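Long-range contact in N5-carboxyaminoimidazole ribonucleotide synthetase (Bacillus anthracis, PDB 3QFF), which probably catalyses the ATP-dependent carboxylation of aminoimidazole ribonucleotide with bicarbonate to N5-carboxyaminoimidazole ribonucleotide in purine biosynthesis: residues 202-213 / 301-312. Sequence-based numbering, arbitrary orientation.
Sequences IRSVSGETKVFP and AICNLPLGETNL
L307 presses into a beta hairpin of the ATP-grasp fold, between E208 and K210, and the contact illustrates how a chain leaving a helix can be pinned along a hairpin by both its side chains and its backbone. L307 CD2 meets I202 CG2 at 3.9 Å, while CD1 lies against the E208 backbone. E208 runs past L307 in the opposite direction: with CG anti to the backbone N (chi1 -169°) and the chain extended beyond, OE2 accepts the L307 N-H at 2.9 Å, nearly straight at 168° but from above the carboxylate plane. One water joins OE2 to S204 OG and L305 O; another links OE1 to L307 O. The carboxylate thus grips the extended chain directly and the turn through water.

At the turn, a type I turn from S204 to G207 meets the Schellman motif that closes helix 294-303. V205 N donates to A301 O at 3.1 Å, and V205 packs crosswise on N304, the positive-phi residue of that motif. N304 OD1 accepts a weak bond from S206 N, while its ND2 is held by M7 O.

Further along, K210 lays CG beside L307 CB, and the bend at chi2 (-74°) then turns the rest of the chain toward E309, in a salt bridge whose hydrogen bond, K210 NZ to E309 OE1 at 3.3 Å, is weak. T310 fastens the far strand: its OG1 donates to V211 O at 2.7 Å, above the carbonyl plane, and its CG2 sits over the F212 ring, 3.8 Å from the centroid. E309 N is hydrogen-bonded to Y340 OH of the second subunit, so this chain also borders the dimer interface. Beyond T310, P213 CG packs on L312 CB at 4.0 Å.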
ATOM      1  N   ILE A 202      10.750 -13.246   7.909  1.00 21.16           N
ATOM      2  CA  ILE A 202      11.193 -13.006   6.544  1.00 21.10           C
ATOM      3  C   ILE A 202      12.685 -13.219   6.472  1.00 21.08           C
ATOM      4  O   ILE A 202      13.414 -12.697   7.317  1.00 21.06           O
ATOM      5  CB  ILE A 202      10.950 -11.533   6.117  1.00 21.16           C
ATOM      6  CG1 ILE A 202       9.534 -11.060   6.467  1.00 21.89           C
ATOM      7  CG2 ILE A 202      11.316 -11.327   4.604  1.00 20.17           C
ATOM      8  CD1 ILE A 202       8.397 -11.822   5.761  1.00 21.87           C
ATOM      9  N   ARG A 203      13.141 -13.956   5.465  1.00 20.92           N
ATOM     10  CA  ARG A 203      14.581 -14.140   5.251  1.00 21.51           C
ATOM     11  C   ARG A 203      14.891 -13.958   3.779  1.00 21.65           C
ATOM     12  O   ARG A 203      14.306 -14.635   2.930  1.00 22.04           O
ATOM     13  CB  ARG A 203      15.057 -15.518   5.738  1.00 20.97           C
ATOM     14  CG  ARG A 203      16.571 -15.672   5.724  1.00 22.16           C
ATOM     15  CD  ARG A 203      17.058 -16.860   6.567  1.00 24.58           C
ATOM     16  NE  ARG A 203      18.499 -17.088   6.388  1.00 26.62           N
ATOM     17  CZ  ARG A 203      19.048 -17.762   5.377  1.00 28.11           C
ATOM     18  NH1 ARG A 203      18.298 -18.289   4.426  1.00 27.04           N
ATOM     19  NH2 ARG A 203      20.370 -17.909   5.316  1.00 30.77           N
ATOM     20  N   SER A 204      15.788 -13.031   3.473  1.00 22.50           N
ATOM     21  CA  SER A 204      16.109 -12.733   2.076  1.00 23.18           C
ATOM     22  C   SER A 204      17.074 -13.756   1.468  1.00 23.44           C
ATOM     23  O   SER A 204      17.683 -14.553   2.182  1.00 23.49           O
ATOM     24  CB  SER A 204      16.673 -11.311   1.929  1.00 23.46           C
ATOM     25  OG  SER A 204      18.059 -11.261   2.247  1.00 23.03           O
ATOM     26  N   VAL A 205      17.208 -13.700   0.142  1.00 23.75           N
ATOM     27  CA  VAL A 205      18.137 -14.538  -0.609  1.00 24.85           C
ATOM     28  C   VAL A 205      19.543 -14.472   0.014  1.00 25.65           C
ATOM     29  O   VAL A 205      20.208 -15.506   0.166  1.00 26.14           O
ATOM     30  CB  VAL A 205      18.178 -14.099  -2.114  1.00 24.93           C
ATOM     31  CG1 VAL A 205      19.324 -14.778  -2.864  1.00 25.92           C
ATOM     32  CG2 VAL A 205      16.878 -14.419  -2.792  1.00 24.27           C
ATOM     33  N   SER A 206      19.973 -13.274   0.413  1.00 25.56           N
ATOM     34  CA  SER A 206      21.304 -13.096   0.998  1.00 26.10           C
ATOM     35  C   SER A 206      21.393 -13.421   2.501  1.00 26.01           C
ATOM     36  O   SER A 206      22.466 -13.308   3.090  1.00 26.26           O
ATOM     37  CB  SER A 206      21.830 -11.681   0.733  1.00 26.72           C
ATOM     38  OG  SER A 206      21.043 -10.705   1.399  1.00 26.88           O
ATOM     39  N   GLY A 207      20.274 -13.813   3.111  1.00 25.08           N
ATOM     40  CA  GLY A 207      20.252 -14.185   4.526  1.00 25.02           C
ATOM     41  C   GLY A 207      19.905 -13.101   5.545  1.00 25.03           C
ATOM     42  O   GLY A 207      19.958 -13.361   6.739  1.00 24.23           O
ATOM     43  N   GLU A 208      19.543 -11.894   5.097  1.00 24.87           N
ATOM     44  CA  GLU A 208      18.987 -10.893   6.026  1.00 25.27           C
ATOM     45  C   GLU A 208      17.647 -11.393   6.576  1.00 25.37           C
ATOM     46  O   GLU A 208      16.842 -11.931   5.824  1.00 25.27           O
ATOM     47  CB  GLU A 208      18.795  -9.538   5.345  1.00 24.83           C
ATOM     48  CG  GLU A 208      18.473  -8.425   6.322  1.00 25.65           C
ATOM     49  CD  GLU A 208      18.131  -7.122   5.642  1.00 27.60           C
ATOM     50  OE1 GLU A 208      17.952  -6.128   6.366  1.00 29.97           O
ATOM     51  OE2 GLU A 208      18.029  -7.088   4.391  1.00 26.91           O
ATOM     52  N   THR A 209      17.423 -11.230   7.881  1.00 25.42           N
ATOM     53  CA  THR A 209      16.195 -11.720   8.522  1.00 26.28           C
ATOM     54  C   THR A 209      15.443 -10.582   9.196  1.00 25.62           C
ATOM     55  O   THR A 209      16.051  -9.652   9.735  1.00 25.95           O
ATOM     56  CB  THR A 209      16.502 -12.879   9.543  1.00 26.27           C
ATOM     57  OG1 THR A 209      17.125 -13.958   8.839  1.00 28.98           O
ATOM     58  CG2 THR A 209      15.236 -13.421  10.172  1.00 28.53           C
ATOM     59  N   LYS A 210      14.112 -10.643   9.145  1.00 24.91           N
ATOM     60  CA  LYS A 210      13.267  -9.735   9.916  1.00 23.10           C
ATOM     61  C   LYS A 210      12.132 -10.555  10.472  1.00 22.94           C
ATOM     62  O   LYS A 210      11.671 -11.494   9.825  1.00 22.46           O
ATOM     63  CB  LYS A 210      12.698  -8.599   9.056  1.00 23.41           C
ATOM     64  CG  LYS A 210      13.701  -7.578   8.512  1.00 22.82           C
ATOM     65  CD  LYS A 210      14.224  -6.607   9.567  1.00 23.85           C
ATOM     66  CE  LYS A 210      15.377  -5.832   8.954  1.00 25.95           C
ATOM     67  NZ  LYS A 210      16.079  -4.992   9.932  1.00 30.40           N
ATOM     68  N   VAL A 211      11.669 -10.187  11.663  1.00 22.22           N
ATOM     69  CA  VAL A 211      10.541 -10.860  12.290  1.00 22.31           C
ATOM     70  C   VAL A 211       9.462  -9.821  12.604  1.00 22.08           C
ATOM     71  O   VAL A 211       9.754  -8.708  13.085  1.00 22.57           O
ATOM     72  CB  VAL A 211      10.960 -11.614  13.571  1.00 22.41           C
ATOM     73  CG1 VAL A 211       9.862 -12.563  14.037  1.00 22.34           C
ATOM     74  CG2 VAL A 211      12.237 -12.400  13.318  1.00 24.23           C
ATOM     75  N   PHE A 212       8.226 -10.170  12.298  1.00 21.24           N
ATOM     76  CA  PHE A 212       7.088  -9.337  12.651  1.00 21.72           C
ATOM     77  C   PHE A 212       6.648  -9.596  14.091  1.00 22.45           C
ATOM     78  O   PHE A 212       7.038 -10.607  14.679  1.00 22.44           O
ATOM     79  CB  PHE A 212       5.930  -9.590  11.690  1.00 20.71           C
ATOM     80  CG  PHE A 212       6.086  -8.891  10.387  1.00 20.87           C
ATOM     81  CD1 PHE A 212       6.541  -9.591   9.261  1.00 18.01           C
ATOM     82  CD2 PHE A 212       5.804  -7.535  10.282  1.00 19.26           C
ATOM     83  CE1 PHE A 212       6.676  -8.938   8.028  1.00 21.88           C
ATOM     84  CE2 PHE A 212       5.936  -6.873   9.047  1.00 19.85           C
ATOM     85  CZ  PHE A 212       6.369  -7.574   7.924  1.00 17.85           C
ATOM     86  N   PRO A 213       5.856  -8.675  14.667  1.00 23.33           N
ATOM     87  CA  PRO A 213       5.419  -8.862  16.063  1.00 24.15           C
ATOM     88  C   PRO A 213       4.488 -10.063  16.197  1.00 24.10           C
ATOM     89  O   PRO A 213       3.815 -10.439  15.224  1.00 25.65           O
ATOM     90  CB  PRO A 213       4.651  -7.564  16.395  1.00 24.41           C
ATOM     91  CG  PRO A 213       4.952  -6.603  15.291  1.00 24.64           C
ATOM     92  CD  PRO A 213       5.394  -7.401  14.090  1.00 24.14           C
ATOM     93  N   ALA A 301      12.437  -9.851  -0.225  1.00 18.95           N
ATOM     94  CA  ALA A 301      13.164 -11.067   0.123  1.00 18.84           C
ATOM     95  C   ALA A 301      13.561 -11.901  -1.102  1.00 19.46           C
ATOM     96  O   ALA A 301      14.715 -12.342  -1.214  1.00 18.42           O
ATOM     97  CB  ALA A 301      12.349 -11.943   1.116  1.00 18.63           C
ATOM     98  N   ILE A 302      12.611 -12.128  -2.004  1.00 19.28           N
ATOM     99  CA  ILE A 302      12.888 -12.963  -3.171  1.00 20.58           C
ATOM    100  C   ILE A 302      13.725 -12.225  -4.229  1.00 20.63           C
ATOM    101  O   ILE A 302      14.462 -12.856  -4.988  1.00 20.69           O
ATOM    102  CB  ILE A 302      11.608 -13.570  -3.795  1.00 20.21           C
ATOM    103  CG1 ILE A 302      10.723 -12.476  -4.394  1.00 20.58           C
ATOM    104  CG2 ILE A 302      10.864 -14.457  -2.751  1.00 21.58           C
ATOM    105  CD1 ILE A 302       9.582 -12.998  -5.263  1.00 22.10           C
ATOM    106  N   CYS A 303      13.585 -10.902  -4.286  1.00 20.88           N
ATOM    107  CA  CYS A 303      14.341 -10.086  -5.229  1.00 21.89           C
ATOM    108  C   CYS A 303      15.709  -9.704  -4.662  1.00 22.79           C
ATOM    109  O   CYS A 303      16.529  -9.108  -5.367  1.00 22.60           O
ATOM    110  CB  CYS A 303      13.569  -8.813  -5.609  1.00 21.88           C
ATOM    111  SG  CYS A 303      12.060  -9.088  -6.571  1.00 22.99           S
ATOM    112  N   ASN A 304      15.944 -10.050  -3.391  1.00 23.14           N
ATOM    113  CA  ASN A 304      17.193  -9.744  -2.686  1.00 24.12           C
ATOM    114  C   ASN A 304      17.450  -8.237  -2.565  1.00 24.12           C
ATOM    115  O   ASN A 304      18.560  -7.751  -2.772  1.00 24.62           O
ATOM    116  CB  ASN A 304      18.384 -10.491  -3.324  1.00 23.72           C
ATOM    117  CG  ASN A 304      19.575 -10.630  -2.380  1.00 25.65           C
ATOM    118  OD1 ASN A 304      19.428 -10.575  -1.155  1.00 26.38           O
ATOM    119  ND2 ASN A 304      20.771 -10.819  -2.953  1.00 25.71           N
ATOM    120  N   LEU A 305      16.399  -7.490  -2.250  1.00 24.43           N
ATOM    121  CA  LEU A 305      16.546  -6.088  -1.862  1.00 24.37           C
ATOM    122  C   LEU A 305      16.698  -6.022  -0.345  1.00 24.26           C
ATOM    123  O   LEU A 305      16.369  -6.990   0.361  1.00 24.13           O
ATOM    124  CB  LEU A 305      15.321  -5.282  -2.303  1.00 24.84           C
ATOM    125  CG  LEU A 305      14.842  -5.471  -3.746  1.00 25.43           C
ATOM    126  CD1 LEU A 305      13.553  -4.708  -3.948  1.00 25.52           C
ATOM    127  CD2 LEU A 305      15.916  -5.014  -4.761  1.00 24.92           C
ATOM    128  N   PRO A 306      17.202  -4.897   0.179  1.00 24.22           N
ATOM    129  CA  PRO A 306      17.234  -4.791   1.640  1.00 23.70           C
ATOM    130  C   PRO A 306      15.818  -4.932   2.217  1.00 23.13           C
ATOM    131  O   PRO A 306      14.849  -4.436   1.622  1.00 22.07           O
ATOM    132  CB  PRO A 306      17.743  -3.369   1.865  1.00 23.91           C
ATOM    133  CG  PRO A 306      18.547  -3.065   0.632  1.00 25.01           C
ATOM    134  CD  PRO A 306      17.695  -3.657  -0.461  1.00 24.34           C
ATOM    135  N   LEU A 307      15.701  -5.613   3.354  1.00 22.01           N
ATOM    136  CA  LEU A 307      14.400  -5.794   3.973  1.00 22.30           C
ATOM    137  C   LEU A 307      13.963  -4.498   4.654  1.00 22.66           C
ATOM    138  O   LEU A 307      14.796  -3.732   5.110  1.00 22.77           O
ATOM    139  CB  LEU A 307      14.414  -6.975   4.953  1.00 21.04           C
ATOM    140  CG  LEU A 307      14.752  -8.349   4.352  1.00 21.30           C
ATOM    141  CD1 LEU A 307      14.715  -9.448   5.429  1.00 20.63           C
ATOM    142  CD2 LEU A 307      13.837  -8.720   3.155  1.00 20.35           C
ATOM    143  N   GLY A 308      12.660  -4.247   4.704  1.00 22.53           N
ATOM    144  CA  GLY A 308      12.164  -3.088   5.442  1.00 23.00           C
ATOM    145  C   GLY A 308      11.989  -3.382   6.923  1.00 22.69           C
ATOM    146  O   GLY A 308      12.119  -4.522   7.355  1.00 23.20           O
ATOM    147  N   GLU A 309      11.697  -2.355   7.704  1.00 23.56           N
ATOM    148  CA  GLU A 309      11.473  -2.539   9.144  1.00 24.34           C
ATOM    149  C   GLU A 309      10.115  -3.174   9.454  1.00 23.89           C
ATOM    150  O   GLU A 309       9.173  -3.052   8.670  1.00 23.18           O
ATOM    151  CB  GLU A 309      11.690  -1.220   9.908  1.00 24.97           C
ATOM    152  CG  GLU A 309      13.084  -0.593   9.665  1.00 27.77           C
ATOM    153  CD  GLU A 309      14.243  -1.590   9.867  1.00 32.36           C
ATOM    154  OE1 GLU A 309      14.207  -2.367  10.841  1.00 34.34           O
ATOM    155  OE2 GLU A 309      15.198  -1.593   9.057  1.00 35.14           O
ATOM    156  N   THR A 310      10.019  -3.859  10.592  1.00 24.00           N
ATOM    157  CA  THR A 310       8.782  -4.570  10.950  1.00 24.77           C
ATOM    158  C   THR A 310       8.099  -4.019  12.197  1.00 25.75           C
ATOM    159  O   THR A 310       7.213  -4.675  12.770  1.00 26.51           O
ATOM    160  CB  THR A 310       9.041  -6.048  11.197  1.00 25.28           C
ATOM    161  OG1 THR A 310       9.990  -6.169  12.259  1.00 26.05           O
ATOM    162  CG2 THR A 310       9.572  -6.716   9.936  1.00 24.11           C
ATOM    163  N   ASN A 311       8.516  -2.828  12.617  1.00 25.95           N
ATOM    164  CA  ASN A 311       7.941  -2.148  13.769  1.00 26.65           C
ATOM    165  C   ASN A 311       6.436  -2.032  13.691  1.00 26.43           C
ATOM    166  O   ASN A 311       5.884  -1.685  12.636  1.00 26.38           O
ATOM    167  CB  ASN A 311       8.524  -0.745  13.891  1.00 27.39           C
ATOM    168  CG  ASN A 311      10.021  -0.760  14.091  1.00 29.19           C
ATOM    169  OD1 ASN A 311      10.525  -1.410  15.010  1.00 32.95           O
ATOM    170  ND2 ASN A 311      10.744  -0.048  13.235  1.00 31.66           N
ATOM    171  N   LEU A 312       5.785  -2.313  14.813  1.00 25.79           N
ATOM    172  CA  LEU A 312       4.360  -2.081  14.961  1.00 26.01           C
ATOM    173  C   LEU A 312       4.158  -0.590  15.239  1.00 26.55           C
ATOM    174  O   LEU A 312       4.608  -0.079  16.271  1.00 26.21           O
ATOM    175  CB  LEU A 312       3.771  -2.917  16.102  1.00 25.70           C
ATOM    176  CG  LEU A 312       2.235  -2.818  16.193  1.00 26.52           C
ATOM    177  CD1 LEU A 312       1.554  -3.527  15.017  1.00 25.14           C
ATOM    178  CD2 LEU A 312       1.717  -3.345  17.491  1.00 26.28           C
TER
HETATM  179  O   HOH W   1      18.025  -8.428   2.067  1.00 33.13           O
HETATM  180  O   HOH W   2      17.465  -3.796   5.664  1.00 34.54           O